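Local coordinates for activator of Hsp90 ATPase homologue 1/2-like C-terminal domain-containing protein (Staphylococcus saprophyticus subsp. saprophyticus, PDB 3Q6A) that is of unknown function but belongs to the AHA1 family, whose members share a fold with the Bet v 1-like proteins, at residues Lys6-Val11 with Gly87-Thr92; Thr15-Phe20 with Gln66-Thr71; Gly27-Ser32 with Ser117-Tyr122; Gly73-Thr78 with Lys95-Gln100. All blocks are in the same frame, centred on the assembly; numbering follows the deposited sequence.

In the fold
Contact 1 pairs strand 3-9, at one edge of the antiparallel sheet, with strand 87-94, while contact 4 ties the start of strand 75-84 to the loop leaving strand 87-94, about 22 Å away between centres. Contact 2 packs helix 13-21 on strand 67-72; contact 3 lays loop 27-32 on helix 102-125. The helix of contact 2 meets contact 1 through Val-16, which packs on Val-11 and Val-90 (centres about 12 Å apart), and meets contact 3 through Phe-20, against Phe-29 and Leu-119 (about 13 Å). Contacts 2 and 4 share a backbone bond between neighbouring strands, Phe-70 with Ile-77. Contacts 3 and 4 do not touch, being about 6 Å apart at their nearest atoms.

Contact 1 of 4, residues Lys6-Val11 with Gly87-Thr92; sequences KMQVDV and GTVVTT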
loop_
_atom_site.group_PDB
_atom_site.type_symbol
_atom_site.label_atom_id
_atom_site.label_comp_id
_atom_site.label_asym_id
_atom_site.label_seq_id
_atom_site.Cartn_x
_atom_site.Cartn_y
_atom_site.Cartn_z
ATOM N N LYS D 6 4.820 7.406 -5.536
ATOM C CA LYS D 6 3.798 8.343 -5.992
ATOM C C LYS D 6 2.423 7.728 -5.838
ATOM O O LYS D 6 2.238 6.544 -6.126
ATOM C CB LYS D 6 4.037 8.718 -7.458
ATOM C CG LYS D 6 5.295 9.541 -7.693
ATOM C CD LYS D 6 5.458 9.933 -9.156
ATOM C CE LYS D 6 6.658 10.853 -9.328
ATOM N NZ LYS D 6 6.854 11.287 -10.741
HETATM N N MSE D 7 1.465 8.521 -5.363
HETATM C CA MSE D 7 0.099 8.041 -5.167
HETATM C C MSE D 7 -0.919 9.091 -5.596
HETATM O O MSE D 7 -0.854 10.241 -5.172
HETATM C CB MSE D 7 -0.154 7.701 -3.699
HETATM C CG MSE D 7 -1.561 7.152 -3.419
HETATM SE SE MSE D 7 -1.827 5.469 -4.077
HETATM C CE MSE D 7 -0.813 4.476 -2.850
ATOM N N GLN D 8 -1.859 8.678 -6.431
ATOM C CA GLN D 8 -2.917 9.567 -6.889
ATOM C C GLN D 8 -4.021 9.577 -5.847
ATOM O O GLN D 8 -4.409 8.523 -5.336
ATOM C CB GLN D 8 -3.464 9.085 -8.242
ATOM C CG GLN D 8 -4.809 9.698 -8.607
ATOM C CD GLN D 8 -4.733 11.182 -8.941
ATOM O OE1 GLN D 8 -5.684 11.921 -8.691
ATOM N NE2 GLN D 8 -3.614 11.617 -9.531
ATOM N N VAL D 9 -4.485 10.771 -5.488
ATOM C CA VAL D 9 -5.570 10.935 -4.532
ATOM C C VAL D 9 -6.567 11.893 -5.193
ATOM O O VAL D 9 -6.216 13.024 -5.537
ATOM C CB VAL D 9 -5.092 11.532 -3.202
ATOM C CG1 VAL D 9 -6.217 11.475 -2.212
ATOM C CG2 VAL D 9 -3.866 10.756 -2.674
ATOM N N ASP D 10 -7.807 11.438 -5.350
ATOM C CA ASP D 10 -8.839 12.213 -6.048
ATOM C C ASP D 10 -9.525 13.361 -5.306
ATOM O O ASP D 10 -10.762 13.431 -5.243
ATOM C CB ASP D 10 -9.905 11.256 -6.600
ATOM C CG ASP D 10 -9.334 10.227 -7.571
ATOM O OD1 ASP D 10 -8.194 10.389 -8.066
ATOM O OD2 ASP D 10 -10.047 9.242 -7.868
ATOM N N VAL D 11 -8.719 14.257 -4.737
ATOM C CA VAL D 11 -9.228 15.438 -4.036
ATOM C C VAL D 11 -8.255 16.565 -4.341
ATOM O O VAL D 11 -7.153 16.311 -4.802
ATOM C CB VAL D 11 -9.300 15.256 -2.499
ATOM C CG1 VAL D 11 -10.303 14.179 -2.139
ATOM C CG2 VAL D 11 -7.933 14.929 -1.949
ATOM N N GLY D 87 -7.234 15.061 -9.401
ATOM C CA GLY D 87 -6.965 15.608 -8.093
ATOM C C GLY D 87 -5.531 15.968 -7.771
ATOM O O GLY D 87 -5.026 17.021 -8.166
ATOM N N THR D 88 -4.867 15.069 -7.057
ATOM C CA THR D 88 -3.504 15.305 -6.607
ATOM C C THR D 88 -2.603 14.082 -6.732
ATOM O O THR D 88 -3.057 12.954 -6.591
ATOM C CB THR D 88 -3.515 15.677 -5.093
ATOM O OG1 THR D 88 -4.355 16.823 -4.871
ATOM C CG2 THR D 88 -2.076 15.955 -4.582
ATOM N N VAL D 89 -1.328 14.307 -7.008
ATOM C CA VAL D 89 -0.362 13.214 -7.009
ATOM C C VAL D 89 0.588 13.550 -5.872
ATOM O O VAL D 89 1.205 14.612 -5.879
ATOM C CB VAL D 89 0.447 13.126 -8.302
ATOM C CG1 VAL D 89 1.608 12.150 -8.130
ATOM C CG2 VAL D 89 -0.473 12.656 -9.446
ATOM N N VAL D 90 0.689 12.654 -4.894
ATOM C CA VAL D 90 1.590 12.867 -3.769
ATOM C C VAL D 90 2.865 12.092 -4.073
ATOM O O VAL D 90 2.819 10.936 -4.500
ATOM C CB VAL D 90 0.995 12.333 -2.446
ATOM C CG1 VAL D 90 1.957 12.644 -1.279
ATOM C CG2 VAL D 90 -0.370 12.935 -2.201
ATOM N N THR D 91 4.012 12.723 -3.872
ATOM C CA THR D 91 5.261 12.053 -4.130
ATOM C C THR D 91 6.093 12.072 -2.870
ATOM O O THR D 91 6.497 13.142 -2.421
ATOM C CB THR D 91 6.055 12.749 -5.243
ATOM O OG1 THR D 91 5.248 12.827 -6.423
ATOM C CG2 THR D 91 7.318 11.966 -5.563
ATOM N N THR D 92 6.327 10.899 -2.286
ATOM C CA THR D 92 7.159 10.828 -1.086
ATOM C C THR D 92 8.560 10.418 -1.532
ATOM O O THR D 92 8.727 9.569 -2.407
ATOM C CB THR D 92 6.623 9.799 -0.042
ATOM O OG1 THR D 92 6.457 8.520 -0.665
ATOM C CG2 THR D 92 5.297 10.256 0.547
#
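Thr-88 OG1 donates a 2.8 Å hydrogen bond to Val-11 O, fastening the turn that follows strand 3-9 to the partner strand. With its hydroxyl anti to the carbonyl carbon (chi1 -57°), Thr-88 aims OG1 at that oxygen. Just before Val-11, Asp-10 forms the centre of an inverse gamma turn, and Gly-87 CA passes 3.4 Å from Val-11 O. The two strands run antiparallel. Val-9 and Thr-88 make one hydrogen-bonded pair, with Val-9 N reaching Thr-88 O at 2.8 Å; Met-7 and Val-90 make the next, the bond from Val-90 N to Met-7 O being almost straight (2.9 Å, 175°). On the face that carries Val-9 and Val-90, methyl CG2 of Val-9 lies 4.1 Å from CG2 of Val-90. On the other face the extended chain of Lys-6 runs alongside Thr-91, both pointing the same way, with Lys-6 CG 3.5 Å from Thr-91 OG1. Strand 87-94 is also bonded on its far side to strand 75-84, through Val-89 with Glu-82 and Thr-91 with Gln-80. Val-16 of helix 13-21 packs on Val-11, Thr-88 and Val-90. Met-7, a selenomethionine, leans on Leu-116 and Ser-117 of helix 102-125 and on Tyr-114 of the second subunit, and Lys-120 of the same helix bonds to Gln-8 O.

Contact 2 of 4, residues Thr15-Phe20 with Gln66-Thr71; sequences TVFEAF and QLIAFT
Phe-17 and Ile-68 bury the most surface here, with Phe-20 third, and all three are apolar where they meet. Phe-17 holds CG anti to its own backbone nitrogen (chi1 175°), which carries the ring from helix 13-21 across to the beginning of strand 67-72. Its CE1 rests 3.9 Å from CG1 of Ile-68, and Leu-67 O lies at the ring edge, near the ring plane, 4.1 Å from the same CE1. CD1 of Phe-17 comes within 3.9 Å of Gln-66 N.

Ile-68 serves both aromatics with one branch. The chain is extended past CG1 (chi2 177°), and while CG1 touches Phe-17, the terminal CD1 goes on to meet Phe-20 CB at 3.9 Å. Phe-20 thus offers the isoleucine the root of its side chain, while its ring goes on to Phe-29, which it meets edge-to-face, and to Phe-81, Met-115 and Leu-119. No hydrogen bond crosses the contact. Gln-66 points away and bonds through NE2 to Glu-63; a classic beta bulge sets Gln-66 and Leu-67 opposite that single residue.

The axes of the segments 15-20 and 67-71 approach to 10.2 Å, at 30°, room enough for this layer of side chains. A short helix packed by its aromatic residues on an antiparallel sheet, with a long C-terminal helix beside it, is consistent with the helix-grip fold of the Bet v 1-like superfamily.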
loop_
_atom_site.group_PDB
_atom_site.type_symbol
_atom_site.label_atom_id
_atom_site.label_comp_id
_atom_site.label_asym_id
_atom_site.label_seq_id
_atom_site.Cartn_x
_atom_site.Cartn_y
_atom_site.Cartn_z
ATOM N N THR D 15 -6.448 20.052 0.081
ATOM C CA THR D 15 -7.030 19.090 0.999
ATOM C C THR D 15 -6.049 17.993 1.404
ATOM O O THR D 15 -6.045 17.557 2.551
ATOM C CB THR D 15 -8.274 18.420 0.394
ATOM O OG1 THR D 15 -9.258 19.419 0.103
ATOM C CG2 THR D 15 -8.863 17.411 1.377
ATOM N N VAL D 16 -5.231 17.547 0.461
ATOM C CA VAL D 16 -4.251 16.505 0.757
ATOM C C VAL D 16 -3.159 17.097 1.657
ATOM O O VAL D 16 -2.742 16.476 2.630
ATOM C CB VAL D 16 -3.604 15.953 -0.532
ATOM C CG1 VAL D 16 -2.576 14.873 -0.177
ATOM C CG2 VAL D 16 -4.688 15.366 -1.455
ATOM N N PHE D 17 -2.706 18.305 1.329
ATOM C CA PHE D 17 -1.676 18.986 2.113
ATOM C C PHE D 17 -2.161 19.115 3.550
ATOM O O PHE D 17 -1.439 18.787 4.493
ATOM C CB PHE D 17 -1.397 20.378 1.526
ATOM C CG PHE D 17 -0.431 21.212 2.344
ATOM C CD1 PHE D 17 0.948 21.071 2.184
ATOM C CD2 PHE D 17 -0.909 22.129 3.276
ATOM C CE1 PHE D 17 1.841 21.840 2.949
ATOM C CE2 PHE D 17 -0.030 22.898 4.044
ATOM C CZ PHE D 17 1.346 22.752 3.877
ATOM N N GLU D 18 -3.400 19.575 3.711
ATOM C CA GLU D 18 -3.986 19.751 5.029
ATOM C C GLU D 18 -4.063 18.456 5.823
ATOM O O GLU D 18 -3.972 18.473 7.050
ATOM C CB GLU D 18 -5.389 20.351 4.923
ATOM C CG GLU D 18 -5.428 21.837 4.568
ATOM C CD GLU D 18 -4.745 22.731 5.609
ATOM O OE1 GLU D 18 -5.105 22.655 6.804
ATOM O OE2 GLU D 18 -3.852 23.507 5.221
ATOM N N ALA D 19 -4.253 17.336 5.125
ATOM C CA ALA D 19 -4.347 16.040 5.779
ATOM C C ALA D 19 -3.098 15.732 6.604
ATOM O O ALA D 19 -3.195 15.085 7.654
ATOM C CB ALA D 19 -4.580 14.932 4.729
ATOM N N PHE D 20 -1.942 16.195 6.141
ATOM C CA PHE D 20 -0.687 15.955 6.860
ATOM C C PHE D 20 -0.436 16.965 7.986
ATOM O O PHE D 20 -0.225 16.579 9.136
ATOM C CB PHE D 20 0.529 16.013 5.916
ATOM C CG PHE D 20 0.669 14.824 4.974
ATOM C CD1 PHE D 20 -0.001 14.790 3.744
ATOM C CD2 PHE D 20 1.517 13.763 5.302
ATOM C CE1 PHE D 20 0.175 13.713 2.853
ATOM C CE2 PHE D 20 1.707 12.681 4.425
ATOM C CZ PHE D 20 1.033 12.656 3.194
ATOM N N GLN D 66 2.223 22.303 -1.266
ATOM C CA GLN D 66 3.159 21.836 -2.269
ATOM C C GLN D 66 4.373 21.058 -1.766
ATOM O O GLN D 66 4.914 20.203 -2.475
ATOM C CB GLN D 66 3.628 23.024 -3.100
ATOM C CG GLN D 66 4.668 22.681 -4.139
ATOM C CD GLN D 66 4.864 23.807 -5.132
ATOM O OE1 GLN D 66 3.970 24.113 -5.925
ATOM N NE2 GLN D 66 6.033 24.437 -5.091
ATOM N N LEU D 67 4.822 21.353 -0.554
ATOM C CA LEU D 67 5.981 20.641 -0.054
ATOM C C LEU D 67 6.165 20.698 1.445
ATOM O O LEU D 67 5.894 21.713 2.092
ATOM C CB LEU D 67 7.240 21.155 -0.758
ATOM C CG LEU D 67 8.603 20.639 -0.298
ATOM C CD1 LEU D 67 9.604 20.815 -1.422
ATOM C CD2 LEU D 67 9.056 21.392 0.945
ATOM N N ILE D 68 6.623 19.570 1.983
ATOM C CA ILE D 68 6.898 19.418 3.408
ATOM C C ILE D 68 8.228 18.691 3.436
ATOM O O ILE D 68 8.345 17.614 2.864
ATOM C CB ILE D 68 5.865 18.520 4.103
ATOM C CG1 ILE D 68 4.464 19.105 3.951
ATOM C CG2 ILE D 68 6.234 18.352 5.582
ATOM C CD1 ILE D 68 3.371 18.226 4.548
ATOM N N ALA D 69 9.239 19.271 4.077
ATOM C CA ALA D 69 10.536 18.617 4.116
ATOM C C ALA D 69 11.030 18.479 5.542
ATOM O O ALA D 69 10.747 19.321 6.402
ATOM C CB ALA D 69 11.541 19.388 3.281
ATOM N N PHE D 70 11.760 17.397 5.784
ATOM C CA PHE D 70 12.305 17.116 7.101
ATOM C C PHE D 70 13.230 15.913 7.004
ATOM O O PHE D 70 13.465 15.390 5.917
ATOM C CB PHE D 70 11.169 16.861 8.098
ATOM C CG PHE D 70 10.343 15.635 7.792
ATOM C CD1 PHE D 70 10.672 14.394 8.340
ATOM C CD2 PHE D 70 9.242 15.723 6.944
ATOM C CE1 PHE D 70 9.909 13.258 8.046
ATOM C CE2 PHE D 70 8.478 14.600 6.639
ATOM C CZ PHE D 70 8.814 13.363 7.196
ATOM N N THR D 71 13.774 15.485 8.140
ATOM C CA THR D 71 14.684 14.349 8.156
ATOM C C THR D 71 14.325 13.361 9.264
ATOM O O THR D 71 13.719 13.717 10.280
ATOM C CB THR D 71 16.168 14.804 8.385
ATOM O OG1 THR D 71 16.515 15.834 7.450
ATOM C CG2 THR D 71 17.136 13.637 8.169
#

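Contact 3 of 4, residues Gly27-Ser32 with Ser117-Tyr122; sequences GGFWFS and SCLKVY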
loop_
_atom_site.group_PDB
_atom_site.type_symbol
_atom_site.label_atom_id
_atom_site.label_comp_id
_atom_site.label_asym_id
_atom_site.label_seq_id
_atom_site.Cartn_x
_atom_site.Cartn_y
_atom_site.Cartn_z
ATOM N N GLY D 27 -4.315 11.695 12.040
ATOM C CA GLY D 27 -4.721 10.449 12.672
ATOM C C GLY D 27 -5.531 9.500 11.808
ATOM O O GLY D 27 -5.667 8.317 12.122
ATOM N N GLY D 28 -6.069 10.008 10.710
ATOM C CA GLY D 28 -6.868 9.154 9.858
ATOM C C GLY D 28 -6.060 8.253 8.945
ATOM O O GLY D 28 -6.633 7.368 8.311
ATOM N N PHE D 29 -4.747 8.461 8.859
ATOM C CA PHE D 29 -3.934 7.633 7.965
ATOM C C PHE D 29 -2.475 7.410 8.396
ATOM O O PHE D 29 -1.784 6.558 7.845
ATOM C CB PHE D 29 -3.955 8.242 6.557
ATOM C CG PHE D 29 -3.220 9.563 6.455
ATOM C CD1 PHE D 29 -1.916 9.615 5.955
ATOM C CD2 PHE D 29 -3.812 10.741 6.902
ATOM C CE1 PHE D 29 -1.204 10.822 5.899
ATOM C CE2 PHE D 29 -3.113 11.957 6.858
ATOM C CZ PHE D 29 -1.804 12.000 6.354
ATOM N N TRP D 30 -1.998 8.170 9.372
ATOM C CA TRP D 30 -0.614 8.020 9.794
ATOM C C TRP D 30 -0.524 8.127 11.315
ATOM O O TRP D 30 -1.234 7.419 12.024
ATOM C CB TRP D 30 0.226 9.090 9.104
ATOM C CG TRP D 30 1.685 8.796 9.017
ATOM C CD1 TRP D 30 2.347 7.715 9.524
ATOM C CD2 TRP D 30 2.667 9.597 8.355
ATOM N NE1 TRP D 30 3.684 7.798 9.215
ATOM C CE2 TRP D 30 3.905 8.946 8.499
ATOM C CE3 TRP D 30 2.618 10.810 7.655
ATOM C CZ2 TRP D 30 5.089 9.465 7.966
ATOM C CZ3 TRP D 30 3.782 11.324 7.128
ATOM C CH2 TRP D 30 5.009 10.654 7.286
ATOM N N PHE D 31 0.324 9.018 11.818
ATOM C CA PHE D 31 0.466 9.195 13.264
ATOM C C PHE D 31 -0.880 9.411 13.949
ATOM O O PHE D 31 -1.786 10.046 13.392
ATOM C CB PHE D 31 1.387 10.379 13.553
ATOM C CG PHE D 31 2.731 10.265 12.904
ATOM C CD1 PHE D 31 3.666 9.340 13.367
ATOM C CD2 PHE D 31 3.063 11.061 11.816
ATOM C CE1 PHE D 31 4.904 9.213 12.757
ATOM C CE2 PHE D 31 4.307 10.943 11.193
ATOM C CZ PHE D 31 5.230 10.016 11.665
ATOM N N SER D 32 -0.999 8.876 15.160
ATOM C CA SER D 32 -2.217 8.975 15.960
ATOM C C SER D 32 -2.526 10.429 16.306
ATOM O O SER D 32 -3.692 10.821 16.418
ATOM C CB SER D 32 -2.045 8.186 17.262
ATOM O OG SER D 32 -1.429 6.934 17.021
ATOM N N SER D 117 -1.555 4.644 0.799
ATOM C CA SER D 117 -2.804 3.931 0.511
ATOM C C SER D 117 -3.818 4.294 1.574
ATOM O O SER D 117 -4.989 4.495 1.278
ATOM C CB SER D 117 -2.588 2.405 0.514
ATOM O OG SER D 117 -1.711 2.053 -0.534
ATOM N N CYS D 118 -3.370 4.367 2.822
ATOM C CA CYS D 118 -4.249 4.757 3.918
ATOM C C CYS D 118 -4.689 6.203 3.667
ATOM O O CYS D 118 -5.835 6.564 3.914
ATOM C CB CYS D 118 -3.506 4.685 5.246
ATOM S SG CYS D 118 -3.096 3.007 5.762
ATOM N N LEU D 119 -3.758 7.025 3.195
ATOM C CA LEU D 119 -4.066 8.423 2.894
ATOM C C LEU D 119 -5.199 8.505 1.862
ATOM O O LEU D 119 -6.206 9.196 2.072
ATOM C CB LEU D 119 -2.825 9.122 2.351
ATOM C CG LEU D 119 -3.049 10.547 1.839
ATOM C CD1 LEU D 119 -3.433 11.453 3.014
ATOM C CD2 LEU D 119 -1.823 11.037 1.114
ATOM N N LYS D 120 -5.030 7.785 0.759
ATOM C CA LYS D 120 -5.996 7.774 -0.340
ATOM C C LYS D 120 -7.391 7.363 0.124
ATOM O O LYS D 120 -8.404 8.011 -0.213
ATOM C CB LYS D 120 -5.486 6.850 -1.450
ATOM C CG LYS D 120 -6.374 6.784 -2.702
ATOM C CD LYS D 120 -5.832 5.793 -3.721
ATOM C CE LYS D 120 -6.716 5.717 -4.978
ATOM N NZ LYS D 120 -6.682 6.988 -5.806
ATOM N N VAL D 121 -7.453 6.299 0.919
ATOM C CA VAL D 121 -8.729 5.827 1.426
ATOM C C VAL D 121 -9.386 6.839 2.368
ATOM O O VAL D 121 -10.595 7.071 2.300
ATOM C CB VAL D 121 -8.564 4.509 2.192
ATOM C CG1 VAL D 121 -9.906 4.069 2.755
ATOM C CG2 VAL D 121 -7.984 3.449 1.261
ATOM N N TYR D 122 -8.591 7.431 3.253
ATOM C CA TYR D 122 -9.122 8.404 4.202
ATOM C C TYR D 122 -9.719 9.635 3.503
ATOM O O TYR D 122 -10.808 10.090 3.866
ATOM C CB TYR D 122 -8.021 8.822 5.186
ATOM C CG TYR D 122 -8.338 10.039 6.037
ATOM C CD1 TYR D 122 -9.394 10.019 6.946
ATOM C CD2 TYR D 122 -7.586 11.212 5.919
ATOM C CE1 TYR D 122 -9.702 11.147 7.723
ATOM C CE2 TYR D 122 -7.885 12.347 6.694
ATOM C CZ TYR D 122 -8.947 12.302 7.589
ATOM O OH TYR D 122 -9.276 13.418 8.338
HETATM O O HOH W 1 -6.754 5.293 6.296
#
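Phe-29 places CG between its backbone nitrogen and carbonyl carbon (chi1 69°), and Leu-119 holds CG anti to its backbone nitrogen (chi1 173°); the two side chains then lie together, pointing the same way. Leu-119 CD1 sits almost on the ring normal, 3.6 Å from the centroid of the Phe-29 ring, a CH-pi contact squarely over one face. At its root, Phe-29 CB is 3.8 Å from Cys-118 CB, pressed up against the helix backbone. Tyr-122 takes the neighbouring Gly-28: the glycine CA stands 4.1 Å from the centroid of the tyrosine ring, again over a face but offset toward the rim. Tyr-122 CD2 and Phe-29 CD2 approach to 3.9 Å. A water bridges the backbones, donating to Gly-28 O and to Cys-118 O, each at 2.9 Å. Phe-29 O, by contrast, is buried with no polar partner in the model.

The loop 27-32 thus lies against one flank of helix 102-125. Phe-29 also touches Ala-19 of helix 13-21, and Leu-119 packs on Val-16 of that helix. Lys-120 lies on Met-7 of strand 3-9, while Ser-117 and Val-121 reach their counterparts in the second subunit, where helix meets helix.

Contact 4 of 4, residues Gly73-Thr78 with Lys95-Gln100; sequences GAHPIT and KDFDTQ
His-75 reaches across to the loop after strand 87-94. Its CB lies 3.5 Å from Lys-95 O. The side chain sets CG beside its own backbone nitrogen (chi1 -68°), which turns the imidazole toward the loop, where CG comes up to CZ of Phe-97. ND1 is the polar hold: it donates to Lys-95 O at 3.0 Å. That bond is somewhat bent, 140° at the hydrogen, and approaches in the carbonyl plane; the oxygen lies at the ring's edge, tilted somewhat from the imidazole plane. Phe-97 covers one face of the imidazole, its CZ standing over the centre. Through this face CD2 meets the same CZ, while His-75 CE1 and NE2 are each 3.7 Å from Phe-97 CE1. The two rings form an offset stack with centroids 4.2 Å apart and planes only 11° from parallel, even though the side chains that carry them cross at about a right angle.

Next to the histidine, Lys-95 N donates to Pro-76 O at 2.9 Å, holding the loop to the strand by its backbone. The proline ring turns its CD toward Asp-96, whose OD2 is 3.1 Å from it. Lys-95 CD runs past Pro-76 CB, and Phe-97 is backed by Leu-105 and Gln-104 of helix 102-125 and by Met-1.

The imidazole probably carries a hydrogen on ND1, since a carbonyl oxygen can only accept. The bond and the stack together probably hold the ring in place, in a contact that lies at the protein surface.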
loop_
_atom_site.group_PDB
_atom_site.type_symbol
_atom_site.label_atom_id
_atom_site.label_comp_id
_atom_site.label_asym_id
_atom_site.label_seq_id
_atom_site.Cartn_x
_atom_site.Cartn_y
_atom_site.Cartn_z
ATOM N N GLY D 73 16.173 9.631 10.975
ATOM C CA GLY D 73 17.209 8.615 10.898
ATOM C C GLY D 73 18.317 9.030 9.962
ATOM O O GLY D 73 18.996 8.191 9.363
ATOM N N ALA D 74 18.502 10.343 9.836
ATOM C CA ALA D 74 19.529 10.921 8.975
ATOM C C ALA D 74 19.189 10.792 7.493
ATOM O O ALA D 74 20.038 11.012 6.630
ATOM C CB ALA D 74 20.891 10.291 9.268
ATOM N N HIS D 75 17.943 10.424 7.201
ATOM C CA HIS D 75 17.495 10.305 5.811
ATOM C C HIS D 75 16.598 11.494 5.454
ATOM O O HIS D 75 15.534 11.667 6.045
ATOM C CB HIS D 75 16.690 9.014 5.604
ATOM C CG HIS D 75 17.508 7.768 5.720
ATOM N ND1 HIS D 75 18.529 7.463 4.846
ATOM C CD2 HIS D 75 17.489 6.772 6.638
ATOM C CE1 HIS D 75 19.106 6.336 5.220
ATOM N NE2 HIS D 75 18.494 5.896 6.305
ATOM N N PRO D 76 17.027 12.333 4.496
ATOM C CA PRO D 76 16.216 13.492 4.093
ATOM C C PRO D 76 14.878 12.987 3.546
ATOM O O PRO D 76 14.836 11.986 2.830
ATOM C CB PRO D 76 17.060 14.143 2.996
ATOM C CG PRO D 76 18.465 13.804 3.408
ATOM C CD PRO D 76 18.346 12.359 3.838
ATOM N N ILE D 77 13.796 13.677 3.880
ATOM C CA ILE D 77 12.470 13.283 3.412
ATOM C C ILE D 77 11.693 14.503 2.906
ATOM O O ILE D 77 11.761 15.586 3.494
ATOM C CB ILE D 77 11.661 12.630 4.537
ATOM C CG1 ILE D 77 12.261 11.256 4.879
ATOM C CG2 ILE D 77 10.198 12.500 4.129
ATOM C CD1 ILE D 77 11.603 10.607 6.087
ATOM N N THR D 78 10.971 14.312 1.805
ATOM C CA THR D 78 10.147 15.370 1.234
ATOM C C THR D 78 8.838 14.739 0.794
ATOM O O THR D 78 8.826 13.616 0.274
ATOM C CB THR D 78 10.789 16.018 -0.011
ATOM O OG1 THR D 78 11.025 15.011 -0.997
ATOM C CG2 THR D 78 12.096 16.701 0.341
ATOM N N LYS D 95 15.505 9.866 0.982
ATOM C CA LYS D 95 16.814 9.776 0.371
ATOM C C LYS D 95 17.940 9.106 1.122
ATOM O O LYS D 95 17.900 8.956 2.344
ATOM C CB LYS D 95 17.282 11.184 -0.002
ATOM C CG LYS D 95 16.240 11.990 -0.744
ATOM C CD LYS D 95 16.709 13.415 -0.973
ATOM C CE LYS D 95 15.699 14.182 -1.810
ATOM N NZ LYS D 95 16.200 15.548 -2.117
ATOM N N ASP D 96 18.948 8.747 0.330
ATOM C CA ASP D 96 20.196 8.141 0.768
ATOM C C ASP D 96 20.130 6.737 1.355
ATOM O O ASP D 96 20.045 6.555 2.570
ATOM C CB ASP D 96 20.903 9.101 1.732
ATOM C CG ASP D 96 20.982 10.527 1.181
ATOM O OD1 ASP D 96 21.351 10.698 -0.001
ATOM O OD2 ASP D 96 20.675 11.479 1.932
ATOM N N PHE D 97 20.195 5.750 0.465
ATOM C CA PHE D 97 20.170 4.337 0.838
ATOM C C PHE D 97 21.176 3.574 -0.014
ATOM O O PHE D 97 21.578 4.048 -1.076
ATOM C CB PHE D 97 18.777 3.748 0.610
ATOM C CG PHE D 97 17.759 4.189 1.618
ATOM C CD1 PHE D 97 17.635 3.525 2.829
ATOM C CD2 PHE D 97 16.920 5.261 1.354
ATOM C CE1 PHE D 97 16.688 3.918 3.762
ATOM C CE2 PHE D 97 15.968 5.663 2.281
ATOM C CZ PHE D 97 15.851 4.990 3.492
ATOM N N ASP D 98 21.572 2.392 0.449
ATOM C CA ASP D 98 22.529 1.562 -0.275
ATOM C C ASP D 98 21.850 0.298 -0.796
ATOM O O ASP D 98 20.779 -0.081 -0.322
ATOM C CB ASP D 98 23.701 1.186 0.642
ATOM N N THR D 99 22.483 -0.352 -1.769
ATOM C CA THR D 99 21.935 -1.575 -2.328
ATOM C C THR D 99 22.251 -2.787 -1.469
ATOM O O THR D 99 21.548 -3.796 -1.517
ATOM N N GLN D 100 23.315 -2.689 -0.678
ATOM C CA GLN D 100 23.714 -3.786 0.193
ATOM C C GLN D 100 22.518 -4.290 0.999
ATOM O O GLN D 100 22.367 -5.493 1.220
ATOM C CB GLN D 100 24.827 -3.331 1.134
#